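Local coordinates for Alr1585 protein (Nostoc sp., PDB 5C2I) that probably uses haem and hydrogen peroxide to oxidise dyes and other substrates, as a DyP-type (dye-decolorizing) peroxidase that assembles as a tetramer, at residues R40-H45 with E183-R189; F50-V55 with E104-I108; V57-W61 with K172-I176; A192-I196 with A307-T311. The protein carries 1 engineered substitution. All blocks are in the same frame, centred on the assembly; numbering follows the deposited sequence.

From the N terminus, strand 42-50 opens interaction 1, the loop after it opens interaction 2, and helix 55-68 opens interaction 3. Interaction 2 closes first, at 104-108, and interaction 3 next, at 172-176, so the two cross along the chain. Both fall within the longer loop that interaction 1 completes at 183-189. Interactions 2 and 3 also touch: Lys51 N bonds Ile176 O at 3.0 Å. Together these three tie the sheet, two helices and a peripheral turn of the N-terminal alpha+beta domain. Interaction 4 follows in series: strand 195-196 pairs beside 177-189, with Leu188 O 2.9 Å from Ile196 N, and the turn before strand 195-196 meets loop 307-311 in the C-terminal half.

Interaction 1 (R40-H45 with E183-R189); sequences RDHSVH and EDGFILR
Gly185 O is gripped by three groups: Ser43 N donates to it across 3.0 Å with an N-H...O angle of 163°, water 2 donates at 2.8 Å, and His42 CA adds a longer CA-H...O contact. This is an antiparallel beta ladder between strands 42-50 and 177-189, neighbours in the sheet of the N-terminal alpha+beta barrel domain; the local strand directions differ by 157°. His45 with Glu183 is a hydrogen-bonded pair like Ser43 with Gly185, and His45 N reaches Glu183 O at 2.9 Å. Between them lies the non-hydrogen-bonded pair Val44 and Asp184, whose side chains run alongside each other, Val44 CG2 being 3.5 Å from Asp184 OD2. The return bond from Gly185 N to Ser43 O is bent and weak, but water 3 also donates to Ser43 O and links it to Asp184 OD2. Asp184 OD1 turns to Arg182 and to Asn167 of the second subunit, while His45 ND1 bonds Tyr256.

Ser43 OG sits between its backbone N and carbonyl carbon (chi1 64°), which brings it to 3.7 Å from Gly185 CA; a CB there would probably come too close to the hydroxyl. Water 2 lies in the plane of the His42 ring at ND1, joining imidazole to carbonyl. Water 1 sits between the two segments, donating to Asp41 O and accepting from Ile187 N at 2.9 Å. Past it, Arg189, whose NH1 is held by Gly193 O, offers the edge of its guanidinium to a carboxylate turned almost perpendicular: the weak salt bridge from NH2 to Asp41 OD1 spans 3.5 Å.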
loop_
_atom_site.group_PDB
_atom_site.type_symbol
_atom_site.label_atom_id
_atom_site.label_comp_id
_atom_site.label_asym_id
_atom_site.label_seq_id
_atom_site.Cartn_x
_atom_site.Cartn_y
_atom_site.Cartn_z
ATOM N N ARG A 40 8.819 -1.606 -19.411
ATOM C CA ARG A 40 8.560 -0.406 -18.604
ATOM C C ARG A 40 7.067 -0.311 -18.337
ATOM O O ARG A 40 6.233 -0.720 -19.162
ATOM C CB ARG A 40 9.060 0.877 -19.291
ATOM C CG ARG A 40 10.511 0.866 -19.809
ATOM C CD ARG A 40 11.594 0.705 -18.745
ATOM N NE ARG A 40 12.906 0.736 -19.437
ATOM C CZ ARG A 40 13.733 1.772 -19.516
ATOM N NH1 ARG A 40 13.503 2.939 -18.901
ATOM N NH2 ARG A 40 14.826 1.676 -20.262
ATOM N N ASP A 41 6.727 0.279 -17.208
ATOM C CA ASP A 41 5.325 0.338 -16.772
ATOM C C ASP A 41 4.453 1.375 -17.484
ATOM O O ASP A 41 3.239 1.275 -17.460
ATOM C CB ASP A 41 5.269 0.630 -15.280
ATOM C CG ASP A 41 5.543 -0.607 -14.456
ATOM O OD1 ASP A 41 5.046 -1.710 -14.848
ATOM O OD2 ASP A 41 6.243 -0.443 -13.426
ATOM N N HIS A 42 5.072 2.342 -18.112
ATOM C CA HIS A 42 4.328 3.427 -18.753
ATOM C C HIS A 42 4.948 3.728 -20.107
ATOM O O HIS A 42 6.166 3.644 -20.282
ATOM C CB HIS A 42 4.362 4.681 -17.896
ATOM C CG HIS A 42 3.689 4.522 -16.586
ATOM N ND1 HIS A 42 2.319 4.627 -16.442
ATOM C CD2 HIS A 42 4.180 4.215 -15.362
ATOM C CE1 HIS A 42 1.994 4.359 -15.186
ATOM N NE2 HIS A 42 3.107 4.115 -14.509
ATOM N N SER A 43 4.103 4.087 -21.057
ATOM C CA SER A 43 4.612 4.485 -22.328
ATOM C C SER A 43 3.769 5.587 -22.935
ATOM O O SER A 43 2.616 5.826 -22.514
ATOM C CB SER A 43 4.683 3.286 -23.244
ATOM O OG SER A 43 3.414 2.812 -23.464
ATOM N N VAL A 44 4.404 6.294 -23.852
ATOM C CA VAL A 44 3.726 7.332 -24.642
ATOM C C VAL A 44 3.939 6.971 -26.096
ATOM O O VAL A 44 5.071 6.665 -26.524
ATOM C CB VAL A 44 4.256 8.737 -24.329
ATOM C CG1 VAL A 44 3.637 9.794 -25.234
ATOM C CG2 VAL A 44 4.032 9.094 -22.845
ATOM N N HIS A 45 2.851 7.012 -26.847
ATOM C CA HIS A 45 2.854 6.756 -28.277
ATOM C C HIS A 45 2.450 8.044 -28.976
ATOM O O HIS A 45 1.344 8.540 -28.745
ATOM C CB HIS A 45 1.830 5.669 -28.616
ATOM C CG HIS A 45 2.123 4.345 -27.995
ATOM N ND1 HIS A 45 1.175 3.350 -27.929
ATOM C CD2 HIS A 45 3.225 3.864 -27.366
ATOM C CE1 HIS A 45 1.702 2.294 -27.331
ATOM N NE2 HIS A 45 2.936 2.590 -26.968
ATOM N N GLU A 183 -1.311 8.245 -27.411
ATOM C CA GLU A 183 -1.745 7.352 -26.353
ATOM C C GLU A 183 -0.743 7.375 -25.192
ATOM O O GLU A 183 0.469 7.608 -25.383
ATOM C CB GLU A 183 -1.910 5.926 -26.869
ATOM C CG GLU A 183 -2.959 5.739 -27.980
ATOM C CD GLU A 183 -4.399 5.863 -27.515
ATOM O OE1 GLU A 183 -4.694 5.812 -26.292
ATOM O OE2 GLU A 183 -5.272 6.016 -28.417
ATOM N N ASP A 184 -1.266 7.089 -23.995
ATOM C CA ASP A 184 -0.471 6.887 -22.801
ATOM C C ASP A 184 -0.795 5.483 -22.290
ATOM O O ASP A 184 -1.794 5.276 -21.612
ATOM C CB ASP A 184 -0.818 7.932 -21.741
ATOM C CG ASP A 184 -0.225 9.298 -22.059
ATOM O OD1 ASP A 184 -0.829 10.064 -22.872
ATOM O OD2 ASP A 184 0.877 9.576 -21.530
ATOM N N GLY A 185 0.037 4.537 -22.683
ATOM C CA GLY A 185 -0.133 3.139 -22.341
ATOM C C GLY A 185 0.331 2.837 -20.942
ATOM O O GLY A 185 1.214 3.497 -20.385
ATOM N N PHE A 186 -0.301 1.836 -20.347
ATOM C CA PHE A 186 0.052 1.396 -19.008
ATOM C C PHE A 186 -0.181 -0.103 -18.863
ATOM O O PHE A 186 -0.832 -0.732 -19.710
ATOM C CB PHE A 186 -0.735 2.171 -17.946
ATOM C CG PHE A 186 -2.220 1.999 -18.039
ATOM C CD1 PHE A 186 -2.854 0.966 -17.350
ATOM C CD2 PHE A 186 -2.965 2.833 -18.806
ATOM C CE1 PHE A 186 -4.232 0.809 -17.442
ATOM C CE2 PHE A 186 -4.350 2.684 -18.898
ATOM C CZ PHE A 186 -4.969 1.666 -18.215
ATOM N N ILE A 187 0.314 -0.653 -17.769
ATOM C CA ILE A 187 0.196 -2.082 -17.490
ATOM C C ILE A 187 -0.850 -2.276 -16.436
ATOM O O ILE A 187 -0.747 -1.775 -15.315
ATOM C CB ILE A 187 1.540 -2.679 -16.985
ATOM C CG1 ILE A 187 2.672 -2.418 -17.971
ATOM C CG2 ILE A 187 1.419 -4.171 -16.698
ATOM C CD1 ILE A 187 2.524 -2.981 -19.356
ATOM N N LEU A 188 -1.908 -2.960 -16.813
ATOM C CA LEU A 188 -2.955 -3.362 -15.928
ATOM C C LEU A 188 -2.579 -4.645 -15.196
ATOM O O LEU A 188 -2.011 -5.535 -15.792
ATOM C CB LEU A 188 -4.200 -3.561 -16.783
ATOM C CG LEU A 188 -5.564 -3.597 -16.173
ATOM C CD1 LEU A 188 -5.898 -2.258 -15.535
ATOM C CD2 LEU A 188 -6.553 -3.890 -17.298
ATOM N N ARG A 189 -2.838 -4.666 -13.895
ATOM C CA ARG A 189 -2.561 -5.822 -13.037
ATOM C C ARG A 189 -3.752 -6.195 -12.197
ATOM O O ARG A 189 -4.579 -5.361 -11.865
ATOM C CB ARG A 189 -1.399 -5.565 -12.099
ATOM C CG ARG A 189 -0.095 -5.484 -12.834
ATOM C CD ARG A 189 1.033 -5.171 -11.877
ATOM N NE ARG A 189 2.176 -4.724 -12.656
ATOM C CZ ARG A 189 3.109 -5.496 -13.171
ATOM N NH1 ARG A 189 3.108 -6.809 -12.959
ATOM N NH2 ARG A 189 4.082 -4.917 -13.864
HETATM O O HOH W 1 1.430 0.650 -15.389
HETATM O O HOH W 2 0.910 5.543 -18.554
HETATM O O HOH W 3 2.179 7.356 -20.311
#

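Interaction 2 (F50-V55 with E104-I108); sequences FKPEQV and EYLEI
Tyr105 reaches from the last turn of helix 100-105 into the loop 50-55, and its CB already points that way. Its CG lies anti to the backbone N (chi1 175°), which carries the ring out between Phe50 and Val55. CG and CD1 pass across Phe50, CD1 lying 3.8 Å from Phe50 CD2. At CE1 the ring is covered on both faces: Phe50 CB approaches one at 3.5 Å, and Val55 CG2 approaches the other at 4.0 Å. The first is a CH-pi contact, for Phe50 CB stands only 16° off the normal through the Tyr105 ring centroid. The Phe50 and Tyr105 rings themselves meet obliquely, their planes 39° apart. Lys51 O lies at the ring edge, 3.4 Å from Tyr105 CE2, and CZ lies the same distance from Phe50 CB.

At the tip, Tyr105 OH donates to Lys51 O over 2.6 Å. That carbonyl opens the type II beta turn Lys51-Gln54, which leads into the N-cap, Gln54, of helix 55-68, and it also accepts a weak bond from Gln54 N within the turn. A Schellman motif at Glu107 closes helix 100-105, and Glu107 OE2 comes near Val55 CG2. His149 provides a further ring beside Tyr105. A phenylalanine in place of Tyr105 would probably leave Lys51 O, among the contacts described, with just that weak intraturn bond and the turn less firmly fixed. The chemistry thus divides along one side chain: carbon packing on both ring faces sets the ring's place, and a short, directed phenol bond ties helix end to turn.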
loop_
_atom_site.group_PDB
_atom_site.type_symbol
_atom_site.label_atom_id
_atom_site.label_comp_id
_atom_site.label_asym_id
_atom_site.label_seq_id
_atom_site.Cartn_x
_atom_site.Cartn_y
_atom_site.Cartn_z
ATOM N N PHE A 50 4.472 14.415 -40.805
ATOM C CA PHE A 50 5.478 15.446 -41.035
ATOM C C PHE A 50 4.915 16.591 -41.863
ATOM O O PHE A 50 4.043 16.396 -42.716
ATOM C CB PHE A 50 6.732 14.825 -41.676
ATOM C CG PHE A 50 7.386 13.780 -40.794
ATOM C CD1 PHE A 50 7.871 14.120 -39.528
ATOM C CD2 PHE A 50 7.554 12.484 -41.228
ATOM C CE1 PHE A 50 8.459 13.169 -38.706
ATOM C CE2 PHE A 50 8.146 11.538 -40.415
ATOM C CZ PHE A 50 8.596 11.878 -39.151
ATOM N N LYS A 51 5.400 17.793 -41.602
ATOM C CA LYS A 51 4.814 18.977 -42.241
ATOM C C LYS A 51 5.320 19.112 -43.694
ATOM O O LYS A 51 6.495 18.833 -43.983
ATOM C CB LYS A 51 5.161 20.227 -41.462
ATOM C CG LYS A 51 4.546 20.253 -40.084
ATOM C CD LYS A 51 4.911 21.536 -39.367
ATOM C CE LYS A 51 4.193 21.649 -38.036
ATOM N NZ LYS A 51 4.676 22.862 -37.324
ATOM N N PRO A 52 4.432 19.510 -44.606
ATOM C CA PRO A 52 4.783 19.604 -46.018
ATOM C C PRO A 52 6.007 20.450 -46.278
ATOM O O PRO A 52 6.200 21.459 -45.620
ATOM C CB PRO A 52 3.550 20.274 -46.669
ATOM C CG PRO A 52 2.422 19.904 -45.786
ATOM C CD PRO A 52 2.996 19.776 -44.378
ATOM N N GLU A 53 6.838 19.994 -47.214
ATOM C CA GLU A 53 7.977 20.756 -47.715
ATOM C C GLU A 53 9.044 20.987 -46.659
ATOM O O GLU A 53 9.824 21.900 -46.793
ATOM C CB GLU A 53 7.533 22.126 -48.262
ATOM C CG GLU A 53 6.250 22.086 -49.080
ATOM C CD GLU A 53 6.479 21.627 -50.495
ATOM O OE1 GLU A 53 7.301 22.296 -51.193
ATOM O OE2 GLU A 53 5.800 20.647 -50.920
ATOM N N GLN A 54 9.129 20.124 -45.658
ATOM C CA GLN A 54 10.159 20.263 -44.618
ATOM C C GLN A 54 11.035 19.034 -44.486
ATOM O O GLN A 54 11.521 18.718 -43.400
ATOM C CB GLN A 54 9.486 20.580 -43.292
ATOM C CG GLN A 54 8.551 21.768 -43.419
ATOM C CD GLN A 54 8.744 22.756 -42.318
ATOM O OE1 GLN A 54 9.820 23.320 -42.164
ATOM N NE2 GLN A 54 7.695 22.986 -41.553
ATOM N N VAL A 55 11.301 18.387 -45.610
ATOM C CA VAL A 55 11.961 17.087 -45.593
ATOM C C VAL A 55 13.324 17.174 -44.919
ATOM O O VAL A 55 13.650 16.363 -44.052
ATOM C CB VAL A 55 12.116 16.490 -47.002
ATOM C CG1 VAL A 55 12.844 15.150 -46.909
ATOM C CG2 VAL A 55 10.743 16.324 -47.652
ATOM N N GLU A 104 7.817 7.576 -48.062
ATOM C CA GLU A 104 7.566 8.411 -49.245
ATOM C C GLU A 104 7.813 9.881 -48.935
ATOM O O GLU A 104 8.416 10.578 -49.746
ATOM C CB GLU A 104 6.170 8.178 -49.793
ATOM C CG GLU A 104 6.006 6.815 -50.422
ATOM C CD GLU A 104 4.586 6.666 -50.977
ATOM O OE1 GLU A 104 3.595 6.784 -50.246
ATOM O OE2 GLU A 104 4.434 6.476 -52.166
ATOM N N TYR A 105 7.319 10.339 -47.781
ATOM C CA TYR A 105 7.554 11.715 -47.333
ATOM C C TYR A 105 9.066 12.023 -47.301
ATOM O O TYR A 105 9.485 13.093 -47.730
ATOM C CB TYR A 105 6.948 11.965 -45.936
ATOM C CG TYR A 105 7.321 13.334 -45.453
ATOM C CD1 TYR A 105 8.518 13.540 -44.788
ATOM C CD2 TYR A 105 6.514 14.424 -45.713
ATOM C CE1 TYR A 105 8.896 14.821 -44.397
ATOM C CE2 TYR A 105 6.866 15.698 -45.313
ATOM C CZ TYR A 105 8.064 15.892 -44.654
ATOM O OH TYR A 105 8.436 17.185 -44.268
ATOM N N LEU A 106 9.845 11.061 -46.841
ATOM C CA LEU A 106 11.280 11.177 -46.740
ATOM C C LEU A 106 12.029 11.023 -48.066
ATOM O O LEU A 106 13.244 11.064 -48.091
ATOM C CB LEU A 106 11.807 10.174 -45.692
ATOM C CG LEU A 106 11.355 10.483 -44.270
ATOM C CD1 LEU A 106 11.722 9.310 -43.360
ATOM C CD2 LEU A 106 11.925 11.792 -43.750
ATOM N N GLU A 107 11.299 10.910 -49.177
ATOM C CA GLU A 107 11.897 10.846 -50.521
ATOM C C GLU A 107 12.886 9.689 -50.659
ATOM O O GLU A 107 13.908 9.778 -51.356
ATOM C CB GLU A 107 12.526 12.184 -50.928
ATOM C CG GLU A 107 11.558 13.341 -50.809
ATOM C CD GLU A 107 12.156 14.705 -51.115
ATOM O OE1 GLU A 107 13.392 14.868 -51.099
ATOM O OE2 GLU A 107 11.357 15.600 -51.379
ATOM N N ILE A 108 12.508 8.564 -50.064
ATOM C CA ILE A 108 13.209 7.296 -50.267
ATOM C C ILE A 108 12.600 6.598 -51.501
ATOM O O ILE A 108 11.377 6.386 -51.571
ATOM C CB ILE A 108 13.060 6.394 -49.026
ATOM C CG1 ILE A 108 13.604 7.096 -47.763
ATOM C CG2 ILE A 108 13.728 5.047 -49.254
ATOM C CD1 ILE A 108 15.054 7.510 -47.811
#

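Interaction 3 (V57-W61 with K172-I176); sequences VVKQW and KLRQI
Lys172 opens the contact by setting its CB near the plane of the Trp61 indole, at the ring edge, 4.1 Å from Trp61 CD1, while the extended remainder of the chain leads away. One residue on, Leu173 comes over the face. Its CD1 lies 3.6 Å from the centroid of the Trp61 six-membered ring and only 7° off the normal, a CH-pi contact, and Leu173 CB and CG follow along the CZ2 side. The tryptophan presents this face because its CG is anti to the backbone N (chi1 -177°), sending the indole across to helix 159-176. Phe65 adds a second ring beside it. Ile176, at the end of the segment, meets three side chains. Its CG2 presses against Val57 CG2 at 3.5 Å, tighter than usual carbon contact; its CB lies 3.8 Å from Val58 CG2; and its CD1 lies 3.9 Å from Trp61 CB, the two side chains crossing at about a right angle.

No hydrogen bond joins the two helical segments; apolar packing carries the contact, with some backbone atoms included. Their local axes approach to 9.9 Å and run antiparallel, at 154°. Leu173 also touches Leu48 and Val58 touches Phe50, both on strand 42-50, so the helices pack against each other and the same strand: two antiparallel helices laid on an antiparallel sheet, as in the ferredoxin-like alpha+beta domains of DyP-type peroxidases.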
loop_
_atom_site.group_PDB
_atom_site.type_symbol
_atom_site.label_atom_id
_atom_site.label_comp_id
_atom_site.label_asym_id
_atom_site.label_seq_id
_atom_site.Cartn_x
_atom_site.Cartn_y
_atom_site.Cartn_z
ATOM N N VAL A 57 14.708 19.364 -42.733
ATOM C CA VAL A 57 14.697 19.567 -41.265
ATOM C C VAL A 57 14.043 18.407 -40.523
ATOM O O VAL A 57 14.408 18.086 -39.364
ATOM C CB VAL A 57 14.087 20.925 -40.841
ATOM C CG1 VAL A 57 14.935 22.063 -41.372
ATOM C CG2 VAL A 57 12.649 21.074 -41.293
ATOM N N VAL A 58 13.109 17.714 -41.171
ATOM C CA VAL A 58 12.580 16.478 -40.601
ATOM C C VAL A 58 13.665 15.434 -40.474
ATOM O O VAL A 58 13.807 14.780 -39.423
ATOM C CB VAL A 58 11.396 15.914 -41.420
ATOM C CG1 VAL A 58 11.078 14.468 -41.040
ATOM C CG2 VAL A 58 10.174 16.796 -41.225
ATOM N N LYS A 59 14.471 15.296 -41.514
ATOM C CA LYS A 59 15.552 14.333 -41.472
ATOM C C LYS A 59 16.552 14.669 -40.378
ATOM O O LYS A 59 17.025 13.738 -39.682
ATOM C CB LYS A 59 16.246 14.223 -42.810
ATOM C CG LYS A 59 15.408 13.510 -43.842
ATOM C CD LYS A 59 16.123 13.353 -45.160
ATOM C CE LYS A 59 15.307 12.488 -46.118
ATOM N NZ LYS A 59 15.950 12.373 -47.429
ATOM N N GLN A 60 16.851 15.954 -40.206
ATOM C CA GLN A 60 17.731 16.374 -39.126
ATOM C C GLN A 60 17.141 16.022 -37.756
ATOM O O GLN A 60 17.871 15.590 -36.844
ATOM C CB GLN A 60 18.030 17.870 -39.206
ATOM C CG GLN A 60 18.835 18.299 -40.440
ATOM C CD GLN A 60 18.782 19.805 -40.703
ATOM O OE1 GLN A 60 18.343 20.591 -39.873
ATOM N NE2 GLN A 60 19.243 20.204 -41.879
ATOM N N TRP A 61 15.844 16.235 -37.595
ATOM C CA TRP A 61 15.174 15.892 -36.332
ATOM C C TRP A 61 15.246 14.380 -36.047
ATOM O O TRP A 61 15.590 13.948 -34.932
ATOM C CB TRP A 61 13.714 16.375 -36.290
ATOM C CG TRP A 61 13.163 16.048 -34.972
ATOM C CD1 TRP A 61 13.288 16.802 -33.830
ATOM C CD2 TRP A 61 12.546 14.834 -34.592
ATOM N NE1 TRP A 61 12.751 16.128 -32.772
ATOM C CE2 TRP A 61 12.305 14.906 -33.203
ATOM C CE3 TRP A 61 12.170 13.681 -35.288
ATOM C CZ2 TRP A 61 11.702 13.858 -32.487
ATOM C CZ3 TRP A 61 11.560 12.632 -34.573
ATOM C CH2 TRP A 61 11.343 12.735 -33.183
ATOM N N LYS A 172 10.923 20.466 -30.082
ATOM C CA LYS A 172 11.536 20.567 -31.405
ATOM C C LYS A 172 10.729 19.762 -32.399
ATOM O O LYS A 172 10.646 20.117 -33.561
ATOM C CB LYS A 172 12.993 20.122 -31.381
ATOM C CG LYS A 172 13.889 21.196 -30.776
ATOM C CD LYS A 172 15.360 21.014 -31.110
ATOM C CE LYS A 172 16.130 22.247 -30.662
ATOM N NZ LYS A 172 17.612 22.062 -30.713
ATOM N N LEU A 173 10.121 18.681 -31.929
ATOM C CA LEU A 173 9.340 17.837 -32.821
ATOM C C LEU A 173 8.182 18.602 -33.474
ATOM O O LEU A 173 7.900 18.431 -34.659
ATOM C CB LEU A 173 8.831 16.605 -32.079
ATOM C CG LEU A 173 7.948 15.598 -32.798
ATOM C CD1 LEU A 173 8.582 15.100 -34.085
ATOM C CD2 LEU A 173 7.656 14.413 -31.911
ATOM N N ARG A 174 7.487 19.414 -32.683
ATOM C CA ARG A 174 6.320 20.134 -33.168
ATOM C C ARG A 174 6.664 21.118 -34.261
ATOM O O ARG A 174 5.781 21.517 -35.017
ATOM C CB ARG A 174 5.636 20.901 -32.043
ATOM C CG ARG A 174 4.777 20.041 -31.153
ATOM C CD ARG A 174 4.102 20.863 -30.047
ATOM N NE ARG A 174 3.372 19.938 -29.184
ATOM C CZ ARG A 174 3.656 19.644 -27.921
ATOM N NH1 ARG A 174 4.678 20.252 -27.250
ATOM N NH2 ARG A 174 2.887 18.718 -27.317
ATOM N N GLN A 175 7.923 21.542 -34.331
ATOM C CA GLN A 175 8.335 22.470 -35.385
ATOM C C GLN A 175 8.218 21.822 -36.754
ATOM O O GLN A 175 7.942 22.496 -37.740
ATOM C CB GLN A 175 9.788 22.920 -35.165
ATOM C CG GLN A 175 10.005 23.695 -33.874
ATOM C CD GLN A 175 9.348 25.074 -33.921
ATOM O OE1 GLN A 175 8.412 25.355 -33.173
ATOM N NE2 GLN A 175 9.822 25.921 -34.821
ATOM N N ILE A 176 8.424 20.505 -36.792
ATOM C CA ILE A 176 8.523 19.784 -38.067
ATOM C C ILE A 176 7.438 18.724 -38.309
ATOM O O ILE A 176 7.413 18.093 -39.363
ATOM C CB ILE A 176 9.953 19.195 -38.254
ATOM C CG1 ILE A 176 10.413 18.309 -37.085
ATOM C CG2 ILE A 176 10.951 20.336 -38.363
ATOM C CD1 ILE A 176 9.972 16.860 -37.201
#

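Interaction 4 (A192-I196 with A307-T311); sequences AGQII and AVTPT
The carboxamide of Gln194 and the carbonyl of Val308 are the flat groups that meet here, and they do so asymmetrically. Val308 O is tilted 16° out of the amide plane, on the NE2 side. From the carbonyl's side, however, the donor stands above the plane, 41° out, and not on a lone pair. The hydrogen bond from Gln194 NE2 to Val308 O is 2.9 Å long, with an N-H...O angle of 156°. Ala307 O is also near NE2, at 3.2 Å, but its angle is too poor for a bond. Gln194 CG also passes 3.5 Å from Val308 O, the chain extended beyond it.

NE2 also donates to Asp294 O and OE1 accepts from Asn190 ND2, so both ends of the amide are tied and its rotation is fixed. Thr309, next to the bonded carbonyl, packs on Val308 of the third subunit, and the Pro310 side chain lies about 7 Å from the haem. A leucine replacing Gln194 would be likely to leave Val308 O and Asp294 O without this donor and Asn190 ND2 without this acceptor. One neutral amide thus bridges the turn before edge strand 195-196 to a loop near the haem, through directed bonds with little apolar packing.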
loop_
_atom_site.group_PDB
_atom_site.type_symbol
_atom_site.label_atom_id
_atom_site.label_comp_id
_atom_site.label_asym_id
_atom_site.label_seq_id
_atom_site.Cartn_x
_atom_site.Cartn_y
_atom_site.Cartn_z
ATOM N N ALA A 192 -3.500 -10.214 -7.608
ATOM C CA ALA A 192 -2.322 -11.078 -7.433
ATOM C C ALA A 192 -1.042 -10.517 -8.036
ATOM O O ALA A 192 -0.015 -11.156 -7.947
ATOM C CB ALA A 192 -2.609 -12.476 -8.008
ATOM N N GLY A 193 -1.108 -9.352 -8.683
ATOM C CA GLY A 193 0.050 -8.727 -9.318
ATOM C C GLY A 193 0.364 -9.230 -10.718
ATOM O O GLY A 193 1.417 -8.861 -11.289
ATOM N N GLN A 194 -0.519 -10.067 -11.291
ATOM C CA GLN A 194 -0.275 -10.563 -12.627
ATOM C C GLN A 194 -0.670 -9.484 -13.638
ATOM O O GLN A 194 -1.614 -8.744 -13.405
ATOM C CB GLN A 194 -1.080 -11.840 -12.913
ATOM C CG GLN A 194 -0.853 -12.990 -11.952
ATOM C CD GLN A 194 -1.873 -14.080 -12.186
ATOM O OE1 GLN A 194 -3.068 -13.882 -11.968
ATOM N NE2 GLN A 194 -1.413 -15.227 -12.670
ATOM N N ILE A 195 0.032 -9.434 -14.764
ATOM C CA ILE A 195 -0.322 -8.522 -15.849
ATOM C C ILE A 195 -1.552 -9.070 -16.560
ATOM O O ILE A 195 -1.566 -10.233 -16.998
ATOM C CB ILE A 195 0.814 -8.367 -16.865
ATOM C CG1 ILE A 195 2.043 -7.726 -16.190
ATOM C CG2 ILE A 195 0.359 -7.576 -18.101
ATOM C CD1 ILE A 195 3.268 -7.667 -17.076
ATOM N N ILE A 196 -2.589 -8.232 -16.714
ATOM C CA ILE A 196 -3.828 -8.685 -17.300
ATOM C C ILE A 196 -4.253 -7.754 -18.436
ATOM O O ILE A 196 -3.679 -6.671 -18.647
ATOM C CB ILE A 196 -4.980 -8.803 -16.270
ATOM C CG1 ILE A 196 -5.210 -7.454 -15.531
ATOM C CG2 ILE A 196 -4.673 -9.902 -15.267
ATOM C CD1 ILE A 196 -6.529 -7.362 -14.807
ATOM N N ALA A 307 -1.972 -20.205 -10.080
ATOM C CA ALA A 307 -0.519 -20.003 -10.098
ATOM C C ALA A 307 -0.187 -18.619 -10.623
ATOM O O ALA A 307 -0.623 -18.218 -11.730
ATOM C CB ALA A 307 0.196 -21.085 -10.923
ATOM N N VAL A 308 0.576 -17.876 -9.836
ATOM C CA VAL A 308 0.939 -16.495 -10.180
ATOM C C VAL A 308 1.721 -16.463 -11.500
ATOM O O VAL A 308 1.469 -15.575 -12.336
ATOM C CB VAL A 308 1.746 -15.802 -9.061
ATOM C CG1 VAL A 308 2.270 -14.454 -9.510
ATOM C CG2 VAL A 308 0.877 -15.645 -7.818
ATOM N N THR A 309 2.644 -17.414 -11.682
ATOM C CA THR A 309 3.315 -17.631 -12.996
ATOM C C THR A 309 2.657 -18.833 -13.709
ATOM O O THR A 309 2.900 -19.997 -13.360
ATOM C CB THR A 309 4.823 -17.855 -12.793
ATOM O OG1 THR A 309 5.364 -16.654 -12.208
ATOM C CG2 THR A 309 5.548 -18.125 -14.109
ATOM N N PRO A 310 1.750 -18.558 -14.642
ATOM C CA PRO A 310 1.032 -19.639 -15.292
ATOM C C PRO A 310 1.919 -20.512 -16.151
ATOM O O PRO A 310 2.929 -20.054 -16.698
ATOM C CB PRO A 310 0.044 -18.932 -16.228
ATOM C CG PRO A 310 0.208 -17.468 -15.982
ATOM C CD PRO A 310 1.444 -17.240 -15.205
ATOM N N THR A 311 1.546 -21.774 -16.263
ATOM C CA THR A 311 2.287 -22.651 -17.139
ATOM C C THR A 311 2.030 -22.327 -18.622
ATOM O O THR A 311 0.929 -21.917 -18.986
ATOM C CB THR A 311 1.972 -24.139 -16.847
ATOM O OG1 THR A 311 2.973 -24.947 -17.476
ATOM C CG2 THR A 311 0.598 -24.553 -17.339
#